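Local coordinates for protein ectonucleotide pyrophosphatase/phosphodiesterase family member 5 (PDB 5VEN) that probably hydrolyses phosphodiester bonds at a two-zinc site as an NPP-family ectoenzyme, with restricted activity on nucleotides, at residues Glu12-Leu17 and Asn216-Val221; Asn48-Val53 and Pro336-His341; Thr58-Tyr63 and His74-Asn79; Pro84-Ser89 and Asp99-Glu104. All blocks are in the same frame, centred on the assembly; numbering follows the deposited sequence.

Contact 1: Glu12-Leu17 and Asn216-Val221; sequences EEQKVL and NVNLIV
The amide of Asn218 meets Gln14 and Lys15 at its nitrogen end. Asn218 ND2 donates to Gln14 OE1 at 3.0 Å, with the acceptor lying in the plane of the Asn218 amide. The donor stands above the carbonyl plane of Gln14, and the two amide planes are 34° apart. The same ND2 gives a second bond to Lys15 O, tilted from the Asn218 amide plane. Asn218 CG is placed beside its own backbone N (chi1 -64°), which lets N and ND2 both reach Lys15 O. They come from opposite faces of that carbonyl. The other end of the amide, OD1, accepts from the backbone N of Ala344.

Beyond this grip the two strands run parallel. Leu17 N donates to Asn218 O at 2.9 Å. Ile220 N then meets Leu17 O at 2.8 Å in an almost straight bond. On the face that carries Leu17 and Leu219, Leu17 CB touches Val217 CG1 at 3.7 Å. Leu17 CD2 and Leu219 CD1 pack at 3.8 Å, the two leucines side by side, and helix 149-160 covers Leu17. On the face of Val16, its CG1 meets Ile220 CD1 at 3.9 Å, and helix 359-366 lies over both. These are central strands of the alkaline phosphatase-type alpha/beta fold. Asn218 ties its strand to Gln14 and Lys15 near the start of the parallel pair, and its buried amide is satisfied at both ends.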
# COMPACT_ATOMS: atom_id res chain seq x y z
N GLU A 12 30.42 3.20 2.58
CA GLU A 12 29.26 3.78 1.93
C GLU A 12 28.20 4.06 2.97
O GLU A 12 28.10 3.39 4.00
CB GLU A 12 28.72 2.86 0.82
CG GLU A 12 29.54 2.95 -0.49
CD GLU A 12 28.89 2.25 -1.68
OE1 GLU A 12 27.65 2.24 -1.78
OE2 GLU A 12 29.63 1.69 -2.53
N GLU A 13 27.41 5.10 2.71
CA GLU A 13 26.27 5.32 3.57
C GLU A 13 25.32 4.14 3.42
O GLU A 13 25.36 3.38 2.44
CB GLU A 13 25.59 6.63 3.22
CG GLU A 13 25.02 6.69 1.81
CD GLU A 13 24.46 8.06 1.51
OE1 GLU A 13 23.95 8.69 2.46
OE2 GLU A 13 24.56 8.52 0.36
N GLN A 14 24.48 3.96 4.42
CA GLN A 14 23.51 2.90 4.33
C GLN A 14 22.49 3.26 3.25
O GLN A 14 22.18 4.44 3.03
CB GLN A 14 22.85 2.66 5.69
CG GLN A 14 22.29 1.21 5.88
CD GLN A 14 23.38 0.12 5.95
OE1 GLN A 14 23.08 -1.08 6.01
NE2 GLN A 14 24.65 0.53 5.92
N LYS A 15 22.02 2.26 2.53
CA LYS A 15 21.07 2.48 1.44
C LYS A 15 19.91 1.51 1.56
O LYS A 15 20.08 0.37 2.00
CB LYS A 15 21.71 2.28 0.12
CG LYS A 15 22.87 3.21 -0.12
CD LYS A 15 23.33 2.99 -1.49
CE LYS A 15 24.31 1.90 -1.51
NZ LYS A 15 25.60 2.51 -1.09
N VAL A 16 18.74 1.95 1.11
CA VAL A 16 17.53 1.14 1.14
C VAL A 16 16.78 1.33 -0.17
O VAL A 16 16.59 2.46 -0.62
CB VAL A 16 16.61 1.52 2.31
CG1 VAL A 16 15.34 0.70 2.24
CG2 VAL A 16 17.30 1.35 3.64
N LEU A 17 16.32 0.22 -0.77
CA LEU A 17 15.39 0.22 -1.89
C LEU A 17 14.13 -0.54 -1.48
O LEU A 17 14.22 -1.73 -1.16
CB LEU A 17 16.02 -0.45 -3.10
CG LEU A 17 15.09 -0.70 -4.28
CD1 LEU A 17 14.40 0.56 -4.79
CD2 LEU A 17 15.82 -1.40 -5.41
N ASN A 216 25.35 -3.93 -1.06
CA ASN A 216 25.34 -2.75 -0.22
C ASN A 216 24.00 -2.02 -0.16
O ASN A 216 23.89 -1.05 0.59
CB ASN A 216 26.45 -1.78 -0.65
CG ASN A 216 26.55 -1.63 -2.12
OD1 ASN A 216 25.93 -0.73 -2.69
ND2 ASN A 216 27.35 -2.49 -2.76
N VAL A 217 22.99 -2.45 -0.88
CA VAL A 217 21.64 -1.89 -0.76
C VAL A 217 20.80 -2.87 0.03
O VAL A 217 20.82 -4.08 -0.23
CB VAL A 217 21.02 -1.62 -2.14
CG1 VAL A 217 19.53 -1.17 -2.00
CG2 VAL A 217 21.83 -0.56 -2.85
N ASN A 218 20.08 -2.36 1.02
CA ASN A 218 19.07 -3.17 1.69
C ASN A 218 17.80 -3.16 0.85
O ASN A 218 17.13 -2.12 0.74
CB ASN A 218 18.84 -2.65 3.10
CG ASN A 218 20.07 -2.78 3.95
OD1 ASN A 218 20.42 -3.89 4.35
ND2 ASN A 218 20.76 -1.67 4.20
N LEU A 219 17.50 -4.29 0.21
CA LEU A 219 16.35 -4.45 -0.67
C LEU A 219 15.17 -4.98 0.14
O LEU A 219 15.26 -6.06 0.72
CB LEU A 219 16.70 -5.41 -1.80
CG LEU A 219 15.50 -5.81 -2.68
CD1 LEU A 219 14.97 -4.59 -3.46
CD2 LEU A 219 15.89 -6.89 -3.63
N ILE A 220 14.08 -4.22 0.18
CA ILE A 220 12.86 -4.60 0.89
C ILE A 220 11.79 -4.78 -0.17
O ILE A 220 11.50 -3.85 -0.92
CB ILE A 220 12.44 -3.54 1.92
CG1 ILE A 220 13.55 -3.44 2.98
CG2 ILE A 220 11.04 -3.87 2.54
CD1 ILE A 220 13.41 -2.29 3.91
N VAL A 221 11.19 -5.98 -0.22
CA VAL A 221 10.17 -6.29 -1.21
C VAL A 221 8.87 -6.54 -0.46
O VAL A 221 8.79 -7.44 0.40
CB VAL A 221 10.55 -7.51 -2.06
CG1 VAL A 221 9.45 -7.78 -3.08
CG2 VAL A 221 11.91 -7.33 -2.73

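Contact 2: Asn48-Val53 and Pro336-His341; sequences NQVTNV and PIFLAH
Val50 CG1 stands anti to the backbone N (chi1 178°), and this sends its two methyls to Pro336 and Phe338. CG1 lies against Pro336 CG at 3.9 Å. CG2 meets Phe338 CB at 3.5 Å and also lies near Pro336 O. Phe338 CB faces Val50; with CG anti to the backbone N (chi1 -178°) the ring leads away, to Ile220 and Thr222 of strand 217-222 and Met354 of strand 349-355. The valine crosses both partners at about a right angle.

The Pro336 ring is also met by backbone and amide atoms. Its CD lies 3.4 Å from Val50 O and 3.9 Å from Asn52 CG. The polar end of Asn52 is used elsewhere, as ND2 donates to Asp224 O, the backbone oxygen of a zinc ligand.

Strands 45-51 and 338-341 are antiparallel neighbours in the large mixed sheet of the alkaline phosphatase-type fold. Pro336 lies just before strand 338-341, and here a water links the two backbones, where the segments share no direct hydrogen bond. It accepts from Val50 N at 2.7 Å and donates to Pro336 O at 2.7 Å. Its other hydrogen goes to Asn48 O at 2.8 Å. Three backbone polar groups are satisfied by this one molecule. An alanine in place of Val50 would probably leave a gap beside Pro336 CG and Phe338 CB, with the proline ring less firmly held. On the far side, strand 45-51 pairs with strand 349-355 through Gln49 and Thr51.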
# COMPACT_ATOMS: atom_id res chain seq x y z
N ASN A 48 5.81 -13.88 7.73
CA ASN A 48 4.62 -14.56 7.23
C ASN A 48 3.41 -13.62 7.16
O ASN A 48 2.74 -13.55 6.13
CB ASN A 48 4.28 -15.76 8.09
CG ASN A 48 5.22 -16.93 7.92
OD1 ASN A 48 5.90 -17.07 6.89
ND2 ASN A 48 5.21 -17.82 8.90
N GLN A 49 3.06 -12.98 8.28
CA GLN A 49 1.78 -12.25 8.44
C GLN A 49 2.06 -10.78 8.75
O GLN A 49 2.32 -10.41 9.90
CB GLN A 49 0.90 -12.88 9.52
CG GLN A 49 0.22 -14.21 9.07
CD GLN A 49 -0.72 -14.05 7.85
OE1 GLN A 49 -1.72 -13.33 7.88
NE2 GLN A 49 -0.39 -14.73 6.79
N VAL A 50 1.91 -9.97 7.73
CA VAL A 50 2.00 -8.51 7.82
C VAL A 50 0.61 -7.94 7.96
O VAL A 50 -0.22 -8.01 7.03
CB VAL A 50 2.66 -7.91 6.58
CG1 VAL A 50 2.68 -6.37 6.71
CG2 VAL A 50 4.06 -8.41 6.37
N THR A 51 0.33 -7.33 9.10
CA THR A 51 -0.96 -6.66 9.27
C THR A 51 -0.80 -5.25 8.71
O THR A 51 -0.04 -4.45 9.28
CB THR A 51 -1.41 -6.63 10.73
OG1 THR A 51 -1.66 -7.96 11.21
CG2 THR A 51 -2.69 -5.87 10.88
N ASN A 52 -1.51 -4.96 7.61
CA ASN A 52 -1.51 -3.65 6.95
C ASN A 52 -2.60 -2.79 7.60
O ASN A 52 -3.06 -3.09 8.70
CB ASN A 52 -1.64 -3.85 5.43
CG ASN A 52 -2.84 -4.70 4.99
OD1 ASN A 52 -3.47 -5.44 5.78
ND2 ASN A 52 -3.15 -4.63 3.71
N VAL A 53 -3.04 -1.71 6.95
CA VAL A 53 -3.96 -0.80 7.60
C VAL A 53 -5.27 -0.79 6.86
O VAL A 53 -5.36 -1.04 5.64
CB VAL A 53 -3.42 0.65 7.76
CG1 VAL A 53 -2.12 0.64 8.56
CG2 VAL A 53 -3.25 1.31 6.45
N PRO A 336 -0.19 -8.41 2.85
CA PRO A 336 0.87 -8.44 1.82
C PRO A 336 2.10 -9.28 2.18
O PRO A 336 2.38 -9.56 3.35
CB PRO A 336 1.28 -6.96 1.73
CG PRO A 336 1.12 -6.50 3.15
CD PRO A 336 -0.11 -7.20 3.69
N ILE A 337 2.87 -9.62 1.15
CA ILE A 337 4.21 -10.20 1.39
C ILE A 337 5.11 -9.19 2.07
O ILE A 337 4.93 -7.96 1.95
CB ILE A 337 4.90 -10.68 0.10
CG1 ILE A 337 4.91 -9.55 -0.95
CG2 ILE A 337 4.30 -11.95 -0.40
CD1 ILE A 337 5.90 -9.72 -2.02
N PHE A 338 6.14 -9.70 2.73
CA PHE A 338 7.29 -8.90 3.17
C PHE A 338 8.53 -9.78 3.20
O PHE A 338 8.56 -10.78 3.93
CB PHE A 338 7.06 -8.28 4.53
CG PHE A 338 8.19 -7.40 5.00
CD1 PHE A 338 8.14 -6.04 4.79
CD2 PHE A 338 9.29 -7.93 5.63
CE1 PHE A 338 9.17 -5.22 5.21
CE2 PHE A 338 10.33 -7.10 6.06
CZ PHE A 338 10.27 -5.75 5.85
N LEU A 339 9.56 -9.38 2.46
CA LEU A 339 10.85 -10.03 2.52
C LEU A 339 11.94 -8.99 2.25
O LEU A 339 11.67 -7.92 1.70
CB LEU A 339 10.96 -11.22 1.55
CG LEU A 339 10.81 -11.04 0.07
CD1 LEU A 339 11.32 -12.32 -0.64
CD2 LEU A 339 9.35 -10.73 -0.32
N ALA A 340 13.16 -9.30 2.66
CA ALA A 340 14.23 -8.32 2.54
C ALA A 340 15.58 -9.03 2.46
O ALA A 340 15.74 -10.14 2.96
CB ALA A 340 14.23 -7.32 3.70
N HIS A 341 16.52 -8.37 1.80
CA HIS A 341 17.90 -8.82 1.71
C HIS A 341 18.83 -7.62 1.79
O HIS A 341 18.56 -6.59 1.19
CB HIS A 341 18.18 -9.56 0.41
CG HIS A 341 19.63 -9.71 0.09
ND1 HIS A 341 20.37 -8.73 -0.53
CD2 HIS A 341 20.48 -10.74 0.31
CE1 HIS A 341 21.63 -9.14 -0.66
NE2 HIS A 341 21.72 -10.36 -0.16
O HOH W 1 1.50 -11.17 5.31

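Contact 3: Thr58-Tyr63 and His74-Asn79. With ZN (zinc ion), chain L.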
# COMPACT_ATOMS: atom_id res chain seq x y z
N THR A 58 -4.85 0.87 -1.92
CA THR A 58 -3.49 1.20 -2.38
C THR A 58 -2.97 2.49 -1.75
O THR A 58 -1.86 2.51 -1.21
CB THR A 58 -3.47 1.28 -3.90
OG1 THR A 58 -3.74 -0.03 -4.46
CG2 THR A 58 -2.12 1.72 -4.43
N TYR A 59 -3.71 3.58 -1.86
CA TYR A 59 -3.13 4.86 -1.43
C TYR A 59 -3.02 4.95 0.10
O TYR A 59 -1.94 5.33 0.59
CB TYR A 59 -3.89 6.03 -2.05
CG TYR A 59 -3.27 6.34 -3.40
CD1 TYR A 59 -3.12 5.36 -4.38
CD2 TYR A 59 -2.71 7.55 -3.66
CE1 TYR A 59 -2.50 5.66 -5.61
CE2 TYR A 59 -2.13 7.84 -4.84
CZ TYR A 59 -2.01 6.91 -5.81
OH TYR A 59 -1.36 7.28 -6.98
N PRO A 60 -4.01 4.49 0.88
CA PRO A 60 -3.81 4.47 2.34
C PRO A 60 -2.61 3.64 2.74
O PRO A 60 -1.84 4.04 3.63
CB PRO A 60 -5.13 3.88 2.87
CG PRO A 60 -6.14 4.21 1.85
CD PRO A 60 -5.39 4.14 0.51
N ASN A 61 -2.42 2.48 2.11
CA ASN A 61 -1.37 1.60 2.59
C ASN A 61 0.02 2.01 2.15
O ASN A 61 0.97 1.88 2.95
CB ASN A 61 -1.68 0.15 2.22
CG ASN A 61 -2.54 -0.49 3.30
OD1 ASN A 61 -2.03 -0.90 4.34
ND2 ASN A 61 -3.84 -0.40 3.13
N HIS A 62 0.16 2.57 0.95
CA HIS A 62 1.49 3.07 0.57
C HIS A 62 1.86 4.28 1.42
O HIS A 62 3.02 4.42 1.83
CB HIS A 62 1.57 3.39 -0.90
CG HIS A 62 1.76 2.18 -1.77
ND1 HIS A 62 0.69 1.51 -2.32
CD2 HIS A 62 2.88 1.52 -2.20
CE1 HIS A 62 1.14 0.51 -3.07
NE2 HIS A 62 2.46 0.49 -3.00
N TYR A 63 0.89 5.12 1.78
CA TYR A 63 1.28 6.28 2.62
C TYR A 63 1.64 5.84 4.04
O TYR A 63 2.56 6.41 4.65
CB TYR A 63 0.19 7.33 2.63
CG TYR A 63 0.70 8.77 2.82
CD1 TYR A 63 1.87 9.20 2.20
CD2 TYR A 63 -0.03 9.69 3.55
CE1 TYR A 63 2.33 10.51 2.35
CE2 TYR A 63 0.42 11.02 3.70
CZ TYR A 63 1.60 11.40 3.09
OH TYR A 63 2.08 12.70 3.15
N HIS A 74 -2.58 9.92 8.94
CA HIS A 74 -1.94 10.52 7.77
C HIS A 74 -2.93 11.09 6.77
O HIS A 74 -2.52 11.82 5.87
CB HIS A 74 -0.96 9.54 7.10
CG HIS A 74 -1.57 8.28 6.54
ND1 HIS A 74 -2.66 8.27 5.69
CD2 HIS A 74 -1.15 6.99 6.61
CE1 HIS A 74 -2.88 7.03 5.27
NE2 HIS A 74 -1.99 6.24 5.82
N GLY A 75 -4.22 10.80 6.92
CA GLY A 75 -5.28 11.46 6.19
C GLY A 75 -5.63 10.86 4.83
O GLY A 75 -6.60 11.30 4.21
N ILE A 76 -4.83 9.93 4.33
CA ILE A 76 -5.15 9.26 3.08
C ILE A 76 -6.00 8.06 3.48
O ILE A 76 -5.52 6.93 3.66
CB ILE A 76 -3.91 8.88 2.28
CG1 ILE A 76 -3.08 10.11 1.91
CG2 ILE A 76 -4.35 8.13 1.01
CD1 ILE A 76 -3.76 11.06 1.03
N VAL A 77 -7.30 8.34 3.72
CA VAL A 77 -8.16 7.31 4.30
C VAL A 77 -8.74 6.37 3.23
O VAL A 77 -9.22 5.29 3.59
CB VAL A 77 -9.32 7.89 5.14
CG1 VAL A 77 -8.73 8.81 6.24
CG2 VAL A 77 -10.33 8.62 4.30
N ALA A 78 -8.71 6.75 1.96
CA ALA A 78 -9.25 5.94 0.87
C ALA A 78 -8.64 6.43 -0.42
O ALA A 78 -7.99 7.48 -0.46
CB ALA A 78 -10.77 6.02 0.79
N ASN A 79 -8.90 5.68 -1.51
CA ASN A 79 -8.52 6.11 -2.85
C ASN A 79 -9.48 7.16 -3.38
O ASN A 79 -9.13 7.86 -4.33
CB ASN A 79 -8.52 4.94 -3.84
CG ASN A 79 -7.50 3.89 -3.53
OD1 ASN A 79 -6.47 4.12 -2.87
ND2 ASN A 79 -7.76 2.70 -4.04
ZN ZN L . -2.85 -1.72 -4.27
O HOH W 2 -6.55 0.20 -4.48
O HOH W 3 -4.72 -1.73 -6.02
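Tyr63 and His74 pass alongside each other, pointing opposite ways, with an edge of the tyrosine turned to the face of the imidazole. The ring planes are 69° apart and the centroids 5.2 Å, a T-shaped pair. Tyr63 CB sits over the centre of the same imidazole, 4.0 Å from its centroid, in a CH-pi contact. His74 CG lies between its backbone N and carbonyl carbon (chi1 63°), which folds the ring back over its own chain. Ile76 N then donates to His74 ND1 exactly in the ring plane. NE2 is hydrogen-bonded to Thr64 OG1 and makes a weaker, bent bond to Pro60 O. A leucine here would probably leave Ile76 N without its acceptor, Thr64 OG1 without its partner and Tyr63 without a flat face to pack on.

Ile76 crosses Tyr63 at about a right angle, CG1 to CD2 3.5 Å, while its CG2 lies against Tyr59 CB. Pro60 CB lies 3.2 Å from Ile76 O, a buried carbonyl for which the model has no hydrogen-bond partner. At the helix start, Tyr59 N donates to Asn79 OD1 at 3.0 Å, in the carbonyl plane of an amide nearly perpendicular to the Tyr59 ring. A water joins Asn79 ND2 to Thr58 N. Thr58 OG1 binds a zinc ion at 1.9 Å, with Asp22, Asp224 and His225 completing the protein ligands. The loop after helix 71-74 thus packs along helix 58-67 and leads into strand 80-83.

Contact 4: Pro84-Ser89 and Asp99-Glu104; sequences PILNKS and DSKFWE. With FUC (alpha-L-fucopyranose), chain F; NAG (2-acetamido-2-deoxy-beta-D-glucopyranose), chain B.
The backbones of Leu86 and Lys101 stay well apart, their CA atoms 8.1 Å from each other, and side chains bridge the distance. Leu86 CD1 lies over one face of the Phe102 ring, offset toward its rim and 4.2 Å from the centroid, in a CH-pi contact. The same methyl touches Lys101 CB at 3.7 Å. At the edge of the phenyl ring, near its plane, Lys88 O approaches Phe102 CZ at 3.3 Å. Phe90 meets this ring too, at a slant.

Lys88 crosses Asp99 at about a right angle. Its CD comes within 3.2 Å of Asp99 OD2, but the ammonium bends back at chi4 (109°). NZ donates to Leu86 O at 2.9 Å, on a lone pair in the carbonyl plane. The opposite charges are near but not in contact, so any attraction is probably modest. Asp99 OD1 accepts from Lys101 N, which makes an Asx turn and shapes the start of the 99-104 loop.

Asn87 points the other way. Its ND2 carries the N-acetylglucosamine, and the fucose folds back on the protein. Ser89 N donates to fucose O3 at 2.7 Å, and Ser89 OG is hydrogen-bonded to fucose O4. A G1 beta bulge, with Asn87 and Lys88 set opposite Asp83, lies in the hairpin of strands 80-83 and 88-91. The site is an N-glycosylation sequon, Asn87-Lys88-Ser89, at the turn of a surface hairpin.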
# COMPACT_ATOMS: atom_id res chain seq x y z
N PRO A 84 -14.42 17.83 3.81
CA PRO A 84 -15.43 18.89 3.92
C PRO A 84 -14.83 20.24 4.27
O PRO A 84 -15.52 21.25 4.07
CB PRO A 84 -16.35 18.39 5.05
CG PRO A 84 -15.47 17.53 5.89
CD PRO A 84 -14.46 16.90 4.94
N ILE A 85 -13.62 20.30 4.81
CA ILE A 85 -12.97 21.60 5.04
C ILE A 85 -12.47 22.16 3.72
O ILE A 85 -12.70 23.33 3.37
CB ILE A 85 -11.82 21.45 6.05
CG1 ILE A 85 -12.30 20.92 7.40
CG2 ILE A 85 -11.08 22.77 6.22
CD1 ILE A 85 -13.22 21.83 8.13
N LEU A 86 -11.78 21.32 2.94
CA LEU A 86 -11.32 21.75 1.64
C LEU A 86 -12.48 21.95 0.67
O LEU A 86 -12.32 22.71 -0.29
CB LEU A 86 -10.33 20.72 1.06
CG LEU A 86 -9.07 20.43 1.88
CD1 LEU A 86 -8.24 19.31 1.22
CD2 LEU A 86 -8.20 21.67 2.02
N ASN A 87 -13.62 21.30 0.92
CA ASN A 87 -14.71 21.16 -0.06
C ASN A 87 -14.14 20.68 -1.39
O ASN A 87 -14.40 21.25 -2.46
CB ASN A 87 -15.56 22.45 -0.26
CG ASN A 87 -16.74 22.18 -1.23
OD1 ASN A 87 -17.32 21.09 -1.15
ND2 ASN A 87 -17.07 23.12 -2.15
N LYS A 88 -13.34 19.61 -1.32
CA LYS A 88 -12.74 19.01 -2.50
C LYS A 88 -12.78 17.49 -2.41
O LYS A 88 -12.67 16.91 -1.32
CB LYS A 88 -11.28 19.47 -2.69
CG LYS A 88 -11.16 20.90 -3.23
CD LYS A 88 -9.85 21.56 -2.83
CE LYS A 88 -9.91 23.13 -2.85
NZ LYS A 88 -9.87 23.74 -1.45
N SER A 89 -12.85 16.86 -3.58
CA SER A 89 -12.71 15.42 -3.73
C SER A 89 -11.30 15.05 -4.18
O SER A 89 -10.56 15.85 -4.76
CB SER A 89 -13.71 14.90 -4.76
OG SER A 89 -15.02 15.09 -4.28
N ASP A 99 -3.75 17.38 -5.37
CA ASP A 99 -4.02 18.42 -4.38
C ASP A 99 -3.18 18.13 -3.14
O ASP A 99 -3.51 17.25 -2.33
CB ASP A 99 -5.51 18.50 -4.07
CG ASP A 99 -5.86 19.67 -3.15
OD1 ASP A 99 -4.96 20.18 -2.45
OD2 ASP A 99 -7.05 20.06 -3.08
N SER A 100 -2.10 18.91 -2.96
CA SER A 100 -1.17 18.70 -1.86
C SER A 100 -1.86 18.63 -0.50
O SER A 100 -1.38 17.94 0.40
CB SER A 100 -0.14 19.83 -1.84
OG SER A 100 0.45 19.99 -3.11
N LYS A 101 -2.96 19.37 -0.32
CA LYS A 101 -3.60 19.40 1.00
C LYS A 101 -4.16 18.04 1.40
O LYS A 101 -4.35 17.79 2.59
CB LYS A 101 -4.69 20.48 1.01
CG LYS A 101 -4.13 21.96 0.99
CD LYS A 101 -3.34 22.23 2.25
CE LYS A 101 -2.78 23.66 2.28
NZ LYS A 101 -3.84 24.65 2.56
N PHE A 102 -4.44 17.15 0.46
CA PHE A 102 -4.87 15.81 0.86
C PHE A 102 -3.76 15.00 1.51
O PHE A 102 -4.07 14.05 2.24
CB PHE A 102 -5.43 15.05 -0.33
CG PHE A 102 -6.89 15.30 -0.54
CD1 PHE A 102 -7.83 14.65 0.25
CD2 PHE A 102 -7.31 16.20 -1.49
CE1 PHE A 102 -9.15 14.90 0.09
CE2 PHE A 102 -8.66 16.44 -1.66
CZ PHE A 102 -9.57 15.80 -0.88
N TRP A 103 -2.48 15.36 1.29
CA TRP A 103 -1.31 14.63 1.77
C TRP A 103 -0.65 15.25 2.99
O TRP A 103 0.18 14.60 3.64
CB TRP A 103 -0.27 14.55 0.65
CG TRP A 103 -0.80 13.87 -0.59
CD1 TRP A 103 -1.52 14.44 -1.61
CD2 TRP A 103 -0.69 12.47 -0.92
NE1 TRP A 103 -1.84 13.50 -2.54
CE2 TRP A 103 -1.34 12.28 -2.15
CE3 TRP A 103 -0.08 11.38 -0.30
CZ2 TRP A 103 -1.40 11.04 -2.78
CZ3 TRP A 103 -0.15 10.14 -0.92
CH2 TRP A 103 -0.80 9.99 -2.14
N GLU A 104 -0.98 16.49 3.31
CA GLU A 104 -0.14 17.27 4.19
C GLU A 104 -0.46 17.10 5.67
O GLU A 104 0.12 17.81 6.50
CB GLU A 104 -0.21 18.74 3.77
CG GLU A 104 0.73 18.95 2.58
CD GLU A 104 0.63 20.31 1.88
OE1 GLU A 104 -0.36 21.04 2.03
OE2 GLU A 104 1.57 20.64 1.15
C1 FUC F . -16.61 20.32 -7.01
C2 FUC F . -15.36 19.42 -7.14
C3 FUC F . -14.77 19.12 -5.76
C4 FUC F . -15.89 18.53 -4.85
C5 FUC F . -17.03 19.51 -4.74
C6 FUC F . -18.20 18.97 -3.94
O2 FUC F . -14.40 20.01 -7.99
O3 FUC F . -13.62 18.17 -5.87
O4 FUC F . -16.42 17.31 -5.39
O5 FUC F . -17.55 19.79 -6.04
C1 NAG B . -18.11 22.95 -3.19
C2 NAG B . -19.20 24.04 -3.32
C3 NAG B . -20.02 23.85 -4.61
C4 NAG B . -19.11 23.81 -5.83
C5 NAG B . -18.12 22.67 -5.68
C6 NAG B . -17.14 22.62 -6.84
C7 NAG B . -20.07 24.97 -1.24
C8 NAG B . -21.10 24.84 -0.16
N2 NAG B . -20.10 24.03 -2.18
O3 NAG B . -20.93 24.93 -4.76
O4 NAG B . -19.90 23.60 -7.00
O5 NAG B . -17.35 22.85 -4.47
O6 NAG B . -16.13 21.64 -6.66
O7 NAG B . -19.26 25.89 -1.26

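How the contacts relate
Contacts 1 and 2 share the large mixed sheet. Their strands 217-222 and 338-341 are neighbours, and Leu219 N and Val221 N probably bond to His341 O and Leu339 O. Their centres are about 18 Å apart, and their segments alternate along the chain. Contact 3 comes next after strand 45-51, its centre about 17 Å from that of contact 2. Val53 N probably bonds to Asn61 OD1 there, near the zinc that Thr58 binds. Contact 4 follows, its centre about 13 Å from that of contact 3 and about 34 Å from that of contact 1. Tyr63 OH reaches Trp103 O. The series runs from the sheet through the metal site to a glycosylated surface hairpin.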